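PDB 2P51: SPCC18.06c protein from Schizosaccharomyces pombe, which removes poly(A) tails from mRNA as the catalytic, metal-dependent 3'-exoribonuclease subunit of the CCR4-NOT complex, releasing 5'-AMP. Local coordinates for residues A[32-35]-A[36-39]; A[75-78]-A[79-83]; A[191-194]-A[195-199]. All blocks are in the same frame, centred on the assembly; numbering follows the deposited sequence. Where two conformers were deposited one is given.

Contact 1. Residues A[32-35]-A[36-39]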
ATOM      1  N   GLN A  32      -8.725  -9.211  14.498  1.00 16.77           N
ATOM      2  CA  GLN A  32      -9.854  -8.388  14.962  1.00 16.34           C
ATOM      3  C   GLN A  32      -9.428  -7.334  15.972  1.00 17.10           C
ATOM      4  O   GLN A  32      -9.853  -6.168  15.964  1.00 17.39           O
ATOM      5  CB  GLN A  32     -10.950  -9.302  15.544  1.00 22.39           C
ATOM      6  CG  GLN A  32     -12.157  -8.514  15.977  1.00 30.21           C
ATOM      7  CD  GLN A  32     -13.156  -8.226  14.877  1.00 48.24           C
ATOM      8  OE1 GLN A  32     -13.073  -7.178  14.215  1.00 67.22           O
ATOM      9  NE2 GLN A  32     -14.102  -9.144  14.698  1.00 72.48           N
ATOM     10  N   GLN A  33      -8.542  -7.715  16.897  1.00 17.43           N
ATOM     11  CA  GLN A  33      -8.037  -6.782  17.909  1.00 18.14           C
ATOM     12  C   GLN A  33      -7.327  -5.589  17.286  1.00 16.41           C
ATOM     13  O   GLN A  33      -7.455  -4.422  17.639  1.00 18.34           O
ATOM     14  CB  GLN A  33      -7.096  -7.590  18.827  1.00 24.76           C
ATOM     15  CG  GLN A  33      -6.410  -6.893  19.946  1.00 40.79           C
ATOM     16  CD  GLN A  33      -5.519  -7.789  20.804  1.00 51.54           C
ATOM     17  OE1 GLN A  33      -4.410  -8.197  20.427  1.00 61.75           O
ATOM     18  NE2 GLN A  33      -6.039  -8.093  21.995  1.00 73.77           N
ATOM     19  N   GLU A  34      -6.489  -5.927  16.280  1.00 15.65           N
ATOM     20  CA  GLU A  34      -5.704  -4.845  15.693  1.00 15.27           C
ATOM     21  C   GLU A  34      -6.608  -3.939  14.868  1.00 14.08           C
ATOM     22  O   GLU A  34      -6.425  -2.711  14.884  1.00 15.38           O
ATOM     23  CB  GLU A  34      -4.536  -5.436  14.881  1.00 17.34           C
ATOM     24  CG  GLU A  34      -3.525  -6.143  15.796  1.00 16.90           C
ATOM     25  CD  GLU A  34      -2.901  -5.203  16.821  1.00 18.40           C
ATOM     26  OE1 GLU A  34      -2.624  -3.985  16.551  1.00 16.80           O
ATOM     27  OE2 GLU A  34      -2.687  -5.698  17.951  1.00 25.90           O
ATOM     28  N   MET A  35      -7.574  -4.532  14.124  1.00 14.45           N
ATOM     29  CA  MET A  35      -8.507  -3.645  13.404  1.00 15.27           C
ATOM     30  C   MET A  35      -9.289  -2.789  14.390  1.00 14.95           C
ATOM     31  O   MET A  35      -9.556  -1.615  14.091  1.00 15.53           O
ATOM     32  CB  MET A  35      -9.461  -4.458  12.510  1.00 17.66           C
ATOM     33  CG  MET A  35      -8.746  -5.096  11.312  1.00 19.05           C
ATOM     34  SD  MET A  35      -7.961  -3.850  10.228  1.00 25.83           S
ATOM     35  CE  MET A  35      -9.369  -2.865   9.889  1.00 23.62           C
ATOM     36  N   ASN A  36      -9.630  -3.341  15.544  1.00 14.73           N
ATOM     37  CA  ASN A  36     -10.375  -2.559  16.547  1.00 14.60           C
ATOM     38  C   ASN A  36      -9.499  -1.387  16.995  1.00 13.67           C
ATOM     39  O   ASN A  36     -10.013  -0.266  17.153  1.00 16.16           O
ATOM     40  CB  ASN A  36     -10.813  -3.374  17.772  1.00 17.22           C
ATOM     41  CG  ASN A  36     -11.930  -4.333  17.520  1.00 23.90           C
ATOM     42  OD1 ASN A  36     -12.213  -5.271  18.324  1.00 29.38           O
ATOM     43  ND2 ASN A  36     -12.609  -4.115  16.418  1.00 24.61           N
ATOM     44  N   LEU A  37      -8.215  -1.638  17.197  1.00 13.58           N
ATOM     45  CA  LEU A  37      -7.313  -0.547  17.627  1.00 12.40           C
ATOM     46  C   LEU A  37      -7.236   0.536  16.558  1.00 12.52           C
ATOM     47  O   LEU A  37      -7.359   1.725  16.848  1.00 13.59           O
ATOM     48  CB  LEU A  37      -5.942  -1.101  17.948  1.00 13.01           C
ATOM     49  CG  LEU A  37      -4.889  -0.115  18.483  1.00 14.16           C
ATOM     50  CD1 LEU A  37      -5.361   0.676  19.697  1.00 17.35           C
ATOM     51  CD2 LEU A  37      -3.616  -0.882  18.794  1.00 14.78           C
ATOM     52  N   ILE A  38      -7.014   0.109  15.305  1.00 12.84           N
ATOM     53  CA  ILE A  38      -7.024   1.057  14.178  1.00 12.61           C
ATOM     54  C   ILE A  38      -8.332   1.820  14.133  1.00 13.08           C
ATOM     55  O   ILE A  38      -8.293   3.050  13.980  1.00 13.95           O
ATOM     56  CB  ILE A  38      -6.747   0.338  12.857  1.00 13.99           C
ATOM     57  CG1 ILE A  38      -5.294  -0.170  12.837  1.00 13.08           C
ATOM     58  CG2 ILE A  38      -7.047   1.235  11.637  1.00 17.07           C
ATOM     59  CD1 ILE A  38      -5.000  -1.168  11.720  1.00 14.78           C
ATOM     60  N   MET A  39      -9.489   1.161  14.236  1.00 14.72           N
ATOM     61  CA  MET A  39     -10.768   1.878  14.192  1.00 13.56           C
ATOM     62  C   MET A  39     -10.890   2.926  15.285  1.00 13.88           C
ATOM     63  O   MET A  39     -11.499   3.981  15.060  1.00 15.48           O
ATOM     64  CB  MET A  39     -11.927   0.862  14.304  1.00 14.08           C
ATOM     65  CG  MET A  39     -12.054   0.123  12.982  1.00 17.10           C
ATOM     66  SD  MET A  39     -13.297  -1.158  13.146  1.00 23.74           S
ATOM     67  CE  MET A  39     -14.787  -0.234  13.383  1.00 29.90           C
TER
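The side-chain amides of Gln-32 and Asn-36, one helical turn apart, lie almost parallel but offset, with planes 12° apart. One face of the Asn-36 amide is turned to Gln-32: the backbone O of Gln-32 sits over the amide carbon CG of Asn-36 at 3.2 Å, and OE1 of Gln-32 comes in obliquely from the same side, 3.8 Å from Asn-36 ND2. The backbone O of Gln-32 is too poorly angled to Asn-36 ND2 for a hydrogen bond. The Asn-36 amide is brought there by a chi1 of -73°, which sets CG beside its own backbone N and leans it back over the preceding turn. The carbonyl of Gln-32 spends itself instead on Asn-36 N (2.9 Å), the first of four successive i to i+4 bonds; the straightest runs from Ile-38 N to Glu-34 O. On the buried side, SD of Met-35 touches CD1 of Ile-38 at 4.3 Å. Flexible and branched, these two suit a face laid against Phe-108 of strand 105-109. Glu-34 runs beside Leu-37, its OE1 4.0 Å from Leu-37 CD2, but its polar partners lie elsewhere: OE1 takes the indole N-H of Trp-106 and OE2 pairs with Arg-24. Helix 31-41 is thus amphipathic: the amides of Gln-32 and Asn-36 face outward, while Met-35 and Ile-38 are buried, and the one buried acid is probably kept ionised by its arginine and indole partners.

Contact 2. Residues A[75-78]-A[79-83]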
ATOM      1  N   THR A  75      -0.918  -5.381 -17.773  1.00 24.43           N
ATOM      2  CA  THR A  75       0.090  -6.153 -17.049  1.00 22.65           C
ATOM      3  C   THR A  75      -0.283  -6.321 -15.582  1.00 19.97           C
ATOM      4  O   THR A  75      -0.263  -7.418 -15.003  1.00 20.98           O
ATOM      5  CB  THR A  75       1.488  -5.499 -17.112  1.00 29.43           C
ATOM      6  OG1 THR A  75       1.931  -5.575 -18.478  1.00 30.91           O
ATOM      7  CG2 THR A  75       2.515  -6.281 -16.333  1.00 26.22           C
ATOM      8  N   LEU A  76      -0.637  -5.190 -14.969  1.00 19.91           N
ATOM      9  CA  LEU A  76      -1.053  -5.199 -13.573  1.00 18.43           C
ATOM     10  C   LEU A  76      -2.224  -6.170 -13.365  1.00 17.89           C
ATOM     11  O   LEU A  76      -2.244  -6.994 -12.464  1.00 18.21           O
ATOM     12  CB  LEU A  76      -1.389  -3.751 -13.211  1.00 23.67           C
ATOM     13  CG  LEU A  76      -1.936  -3.303 -11.882  1.00 21.41           C
ATOM     14  CD1 LEU A  76      -1.691  -1.795 -11.745  1.00 18.63           C
ATOM     15  CD2 LEU A  76      -3.413  -3.617 -11.690  1.00 19.76           C
ATOM     16  N   ARG A  77      -3.261  -6.015 -14.190  1.00 18.40           N
ATOM     17  CA  ARG A  77      -4.484  -6.798 -14.029  1.00 20.46           C
ATOM     18  C   ARG A  77      -4.184  -8.280 -14.099  1.00 21.61           C
ATOM     19  O   ARG A  77      -4.647  -9.104 -13.317  1.00 21.05           O
ATOM     20  CB  ARG A  77      -5.433  -6.346 -15.148  1.00 21.19           C
ATOM     21  CG  ARG A  77      -6.779  -7.031 -15.250  1.00 28.00           C
ATOM     22  CD  ARG A  77      -7.423  -6.662 -16.603  1.00 35.27           C
ATOM     23  NE  ARG A  77      -8.461  -7.631 -16.885  1.00 35.26           N
ATOM     24  CZ  ARG A  77      -8.855  -8.089 -18.054  1.00 34.43           C
ATOM     25  NH1 ARG A  77      -8.263  -7.650 -19.166  1.00 32.25           N
ATOM     26  NH2 ARG A  77      -9.839  -8.972 -18.068  1.00 36.94           N
ATOM     27  N   ALA A  78      -3.384  -8.696 -15.079  1.00 19.81           N
ATOM     28  CA  ALA A  78      -3.045 -10.102 -15.266  1.00 22.91           C
ATOM     29  C   ALA A  78      -2.354 -10.628 -14.027  1.00 19.78           C
ATOM     30  O   ALA A  78      -2.623 -11.739 -13.569  1.00 27.71           O
ATOM     31  CB  ALA A  78      -2.170 -10.289 -16.505  1.00 25.42           C
ATOM     32  N   ASN A  79      -1.418  -9.868 -13.483  1.00 17.95           N
ATOM     33  CA  ASN A  79      -0.624 -10.404 -12.359  1.00 16.94           C
ATOM     34  C   ASN A  79      -1.338 -10.271 -11.025  1.00 15.24           C
ATOM     35  O   ASN A  79      -1.326 -11.221 -10.229  1.00 18.71           O
ATOM     36  CB  ASN A  79       0.769  -9.714 -12.318  1.00 17.54           C
ATOM     37  CG  ASN A  79       1.624 -10.241 -13.471  1.00 18.16           C
ATOM     38  OD1 ASN A  79       2.264 -11.276 -13.306  1.00 18.95           O
ATOM     39  ND2 ASN A  79       1.644  -9.582 -14.619  1.00 20.12           N
ATOM     40  N   VAL A  80      -1.971  -9.116 -10.785  1.00 14.88           N
ATOM     41  CA  VAL A  80      -2.653  -8.943  -9.492  1.00 14.61           C
ATOM     42  C   VAL A  80      -3.782  -9.937  -9.382  1.00 14.71           C
ATOM     43  O   VAL A  80      -4.002 -10.504  -8.292  1.00 17.02           O
ATOM     44  CB  VAL A  80      -3.150  -7.499  -9.303  1.00 14.21           C
ATOM     45  CG1 VAL A  80      -3.975  -7.404  -8.039  1.00 16.30           C
ATOM     46  CG2 VAL A  80      -1.994  -6.502  -9.224  1.00 15.27           C
ATOM     47  N   ASP A  81      -4.509 -10.165 -10.480  1.00 15.26           N
ATOM     48  CA  ASP A  81      -5.611 -11.131 -10.363  1.00 15.49           C
ATOM     49  C   ASP A  81      -5.097 -12.532  -9.974  1.00 16.04           C
ATOM     50  O   ASP A  81      -5.844 -13.246  -9.314  1.00 19.92           O
ATOM     51  CB  ASP A  81      -6.341 -11.314 -11.682  1.00 17.72           C
ATOM     52  CG  ASP A  81      -7.412 -10.291 -11.983  1.00 18.14           C
ATOM     53  OD1 ASP A  81      -7.802  -9.468 -11.133  1.00 19.37           O
ATOM     54  OD2 ASP A  81      -7.885 -10.340 -13.150  1.00 20.25           O
ATOM     55  N   SER A  82      -3.875 -12.880 -10.421  1.00 17.34           N
ATOM     56  CA  SER A  82      -3.398 -14.241 -10.330  1.00 17.04           C
ATOM     57  C   SER A  82      -2.501 -14.592  -9.150  1.00 16.23           C
ATOM     58  O   SER A  82      -2.378 -15.762  -8.784  1.00 23.11           O
ATOM     59  CB  SER A  82      -2.602 -14.565 -11.628  1.00 26.87           C
ATOM     60  OG  SER A  82      -3.618 -14.826 -12.611  1.00 37.08           O
ATOM     61  N   LEU A  83      -1.896 -13.571  -8.571  1.00 16.12           N
ATOM     62  CA  LEU A  83      -0.878 -13.770  -7.556  1.00 14.87           C
ATOM     63  C   LEU A  83      -1.387 -13.238  -6.230  1.00 15.81           C
ATOM     64  O   LEU A  83      -1.929 -12.119  -6.172  1.00 18.06           O
ATOM     65  CB  LEU A  83       0.421 -13.037  -7.904  1.00 14.98           C
ATOM     66  CG  LEU A  83       1.106 -13.470  -9.225  1.00 18.45           C
ATOM     67  CD1 LEU A  83       2.428 -12.697  -9.405  1.00 18.84           C
ATOM     68  CD2 LEU A  83       1.346 -14.967  -9.236  1.00 20.00           C
TER
HETATM   69  O   HOH W   1      -9.594  -9.094 -14.628  1.00 21.57           O
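Asn-79 reaches back one turn to grip the carbonyl of Thr-75 twice: its backbone N donates to Thr-75 O, and its side-chain ND2 donates to the same O at 2.9 Å from the opposite face of the carbonyl plane. A chi1 of -73° sets CG beside the backbone N, turning the amide back toward Thr-75, and Thr-75 O lies close to the amide plane. The rest of this buried amide is spoken for by Ala-59 O and Val-58 N. With a leucine here, Thr-75 O would probably lose its second donor, and Ala-59 O and Val-58 N would be left without their mates. Alongside, Leu-76 CD2 lies 4.1 Å from Val-80 CG2, branched chains that fill the buried face closely. The solvent side is looser: Arg-77 and Asp-81 stay apart, with NE 4.6 Å from OD2, and a water joins them, accepting from Arg-77 NE and donating to Asp-81 OD2 at 2.6 Å. Arg-77 NH1 donates to Gln-74 OE1, and Leu-185 N donates to Asp-81 OD1. Helix 69-82 rests its inner face on helix 170-181, Leu-76 against Ala-174 and Val-80 against Tyr-171 and Tyr-175.

Contact 3. Residues A[191-194]-A[195-199]; sequences EFYK and ILCIY
Tyr-193 and Cys-197 form a sulfur-aromatic contact across one turn of helix 189-199, a helix of the DEDD nuclease fold. Tyr-193 can be followed outward. Its CB points away from the next turn, but a chi1 of -175° places CG opposite the backbone N and beside the carbonyl carbon, carrying the ring along the helix toward the coming residues. From there the hydroxyl end of the ring passes under the thiol, with CE1 3.7 Å from Cys-197 SG and CE2 nearly as far from it. CZ comes nearest, 3.5 Å from Cys-197 SG. The tip, OH, is itself 3.8 Å from Cys-197 SG and finds its polar partner beyond the helix, in the backbone O of Asn-267. SG therefore hovers over one face of the Tyr-193 ring, 3.7 Å from the centroid and 20° off the ring normal, shifted toward the hydroxyl end. Cysteine suits the place: its chi1 of -70° puts a single polarisable atom over the ring.

Phe-192 and Leu-196, both buried, lie on the next face of the helix. They run side by side, CE2 of the phenylalanine 4.0 Å from CD2 of the leucine. Phe-192 also meets the ring of Tyr-73, and Leu-196 leans on Phe-173 of helix 170-181, so flat and branched shapes together fill the seam. Beneath them, Leu-196 N donates to Phe-192 O at 2.8 Å in the carbonyl plane. Toward the C-terminal end the regular pattern slackens: Ile-198 N makes only a weak bond to Lys-194 O at 3.3 Å, and bonds better to Ile-195 O, one residue closer, at 3.0 Å.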
ATOM      1  N   GLU A 191     -12.610   1.927 -15.708  1.00 23.84           N
ATOM      2  CA  GLU A 191     -13.500   1.303 -14.741  1.00 21.69           C
ATOM      3  C   GLU A 191     -12.791   1.056 -13.407  1.00 19.74           C
ATOM      4  O   GLU A 191     -13.355   1.225 -12.327  1.00 20.73           O
ATOM      5  CB  GLU A 191     -14.083  -0.041 -15.218  0.73 26.78           C
ATOM      6  CG  GLU A 191     -15.188  -0.605 -14.336  0.73 30.42           C
ATOM      7  CD  GLU A 191     -15.861  -1.882 -14.801  0.73 34.75           C
ATOM      8  OE1 GLU A 191     -15.806  -2.270 -15.995  0.73 41.86           O
ATOM      9  OE2 GLU A 191     -16.497  -2.591 -13.969  0.73 45.17           O
ATOM     10  N   PHE A 192     -11.535   0.619 -13.483  1.00 19.26           N
ATOM     11  CA  PHE A 192     -10.766   0.423 -12.263  1.00 17.57           C
ATOM     12  C   PHE A 192     -10.679   1.736 -11.517  1.00 17.84           C
ATOM     13  O   PHE A 192     -10.921   1.759 -10.298  1.00 17.32           O
ATOM     14  CB  PHE A 192      -9.389  -0.076 -12.659  1.00 19.00           C
ATOM     15  CG  PHE A 192      -8.353  -0.075 -11.568  1.00 17.72           C
ATOM     16  CD1 PHE A 192      -8.343  -1.160 -10.695  1.00 20.26           C
ATOM     17  CD2 PHE A 192      -7.425   0.934 -11.416  1.00 18.87           C
ATOM     18  CE1 PHE A 192      -7.402  -1.215  -9.673  1.00 19.65           C
ATOM     19  CE2 PHE A 192      -6.523   0.877 -10.382  1.00 17.83           C
ATOM     20  CZ  PHE A 192      -6.488  -0.179  -9.491  1.00 18.45           C
ATOM     21  N   TYR A 193     -10.318   2.817 -12.233  1.00 17.37           N
ATOM     22  CA  TYR A 193     -10.144   4.112 -11.619  1.00 17.54           C
ATOM     23  C   TYR A 193     -11.433   4.588 -10.973  1.00 16.45           C
ATOM     24  O   TYR A 193     -11.440   5.147  -9.858  1.00 18.08           O
ATOM     25  CB  TYR A 193      -9.698   5.096 -12.709  1.00 18.90           C
ATOM     26  CG  TYR A 193      -9.373   6.462 -12.134  1.00 21.08           C
ATOM     27  CD1 TYR A 193      -8.192   6.694 -11.413  1.00 22.22           C
ATOM     28  CD2 TYR A 193     -10.274   7.504 -12.332  1.00 21.42           C
ATOM     29  CE1 TYR A 193      -7.921   7.943 -10.901  1.00 21.44           C
ATOM     30  CE2 TYR A 193      -9.993   8.748 -11.807  1.00 22.58           C
ATOM     31  CZ  TYR A 193      -8.835   8.958 -11.097  1.00 20.93           C
ATOM     32  OH  TYR A 193      -8.582  10.223 -10.605  1.00 23.93           O
ATOM     33  N   LYS A 194     -12.558   4.410 -11.646  1.00 18.92           N
ATOM     34  CA  LYS A 194     -13.831   4.860 -11.093  1.00 20.51           C
ATOM     35  C   LYS A 194     -14.152   4.200  -9.764  1.00 21.62           C
ATOM     36  O   LYS A 194     -14.567   4.817  -8.777  1.00 21.28           O
ATOM     37  CB  LYS A 194     -14.930   4.518 -12.101  1.00 23.91           C
ATOM     38  CG  LYS A 194     -16.336   4.794 -11.671  1.00 30.30           C
ATOM     39  CD  LYS A 194     -17.126   4.824 -13.018  1.00 35.51           C
ATOM     40  CE  LYS A 194     -16.056   5.090 -14.093  1.00 42.72           C
ATOM     41  NZ  LYS A 194     -15.687   6.530 -14.187  1.00 68.43           N
ATOM     42  N   ILE A 195     -13.976   2.877  -9.721  1.00 19.93           N
ATOM     43  CA  ILE A 195     -14.304   2.158  -8.478  1.00 19.09           C
ATOM     44  C   ILE A 195     -13.264   2.465  -7.442  1.00 18.39           C
ATOM     45  O   ILE A 195     -13.580   2.642  -6.260  1.00 18.31           O
ATOM     46  CB  ILE A 195     -14.316   0.650  -8.834  0.66 20.15           C
ATOM     47  CG1 ILE A 195     -15.456   0.334  -9.809  0.66 18.92           C
ATOM     48  CG2 ILE A 195     -14.330  -0.199  -7.594  0.66 23.05           C
ATOM     49  CD1 ILE A 195     -15.575  -1.062 -10.338  0.66 23.38           C
ATOM     50  N   LEU A 196     -12.003   2.580  -7.883  1.00 17.18           N
ATOM     51  CA  LEU A 196     -10.976   2.907  -6.885  1.00 16.87           C
ATOM     52  C   LEU A 196     -11.283   4.225  -6.197  1.00 16.61           C
ATOM     53  O   LEU A 196     -11.112   4.263  -4.975  1.00 17.81           O
ATOM     54  CB  LEU A 196      -9.584   3.055  -7.484  1.00 21.60           C
ATOM     55  CG  LEU A 196      -8.420   2.973  -6.508  1.00 21.84           C
ATOM     56  CD1 LEU A 196      -8.302   1.568  -5.873  1.00 26.22           C
ATOM     57  CD2 LEU A 196      -7.138   3.322  -7.223  1.00 20.90           C
ATOM     58  N   CYS A 197     -11.708   5.230  -6.939  1.00 16.36           N
ATOM     59  CA  CYS A 197     -11.945   6.552  -6.317  1.00 18.36           C
ATOM     60  C   CYS A 197     -13.196   6.582  -5.462  1.00 16.64           C
ATOM     61  O   CYS A 197     -13.456   7.482  -4.672  1.00 18.79           O
ATOM     62  CB  CYS A 197     -11.953   7.643  -7.414  1.00 22.32           C
ATOM     63  SG  CYS A 197     -10.254   7.858  -8.083  1.00 30.80           S
ATOM     64  N   ILE A 198     -14.035   5.522  -5.549  1.00 17.09           N
ATOM     65  CA  ILE A 198     -15.153   5.497  -4.556  1.00 18.02           C
ATOM     66  C   ILE A 198     -14.672   4.987  -3.210  1.00 16.44           C
ATOM     67  O   ILE A 198     -15.038   5.497  -2.144  1.00 15.72           O
ATOM     68  CB  ILE A 198     -16.288   4.647  -5.139  1.00 20.02           C
ATOM     69  CG1 ILE A 198     -16.975   5.323  -6.342  1.00 20.01           C
ATOM     70  CG2 ILE A 198     -17.300   4.228  -4.073  1.00 26.33           C
ATOM     71  CD1 ILE A 198     -17.870   4.361  -7.100  1.00 27.43           C
ATOM     72  N   TYR A 199     -13.835   3.927  -3.220  1.00 14.69           N
ATOM     73  CA  TYR A 199     -13.296   3.420  -1.962  1.00 15.18           C
ATOM     74  C   TYR A 199     -12.215   4.315  -1.362  1.00 13.46           C
ATOM     75  O   TYR A 199     -12.123   4.368  -0.122  1.00 14.86           O
ATOM     76  CB  TYR A 199     -12.690   2.006  -2.175  1.00 14.61           C
ATOM     77  CG  TYR A 199     -13.768   0.959  -2.322  1.00 15.04           C
ATOM     78  CD1 TYR A 199     -14.326   0.304  -1.208  1.00 14.83           C
ATOM     79  CD2 TYR A 199     -14.227   0.622  -3.599  1.00 16.88           C
ATOM     80  CE1 TYR A 199     -15.321  -0.668  -1.387  1.00 14.36           C
ATOM     81  CE2 TYR A 199     -15.220  -0.339  -3.779  1.00 17.22           C
ATOM     82  CZ  TYR A 199     -15.769  -0.971  -2.657  1.00 15.76           C
ATOM     83  OH  TYR A 199     -16.749  -1.934  -2.856  1.00 18.41           O
TER

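The three contacts follow one another along the chain, each within a separate helix. Contact 1, on helix 31-41, packs against strands 23-26 and 105-109 at one edge of the mixed sheet. Contacts 2 and 3, on helices 69-82 and 189-199, both lean on helix 170-181, which carries the metal ligand Asp-172. Their centres are about 17 Å apart and their nearest atoms about 5 Å, whereas the centre of contact 1 is about 29 Å from that of contact 2 and about 25 Å from that of contact 3. Contact 1 thus belongs to the scaffold away from the magnesium site, while contacts 2 and 3 belong to the helical surroundings of the catalytic centre.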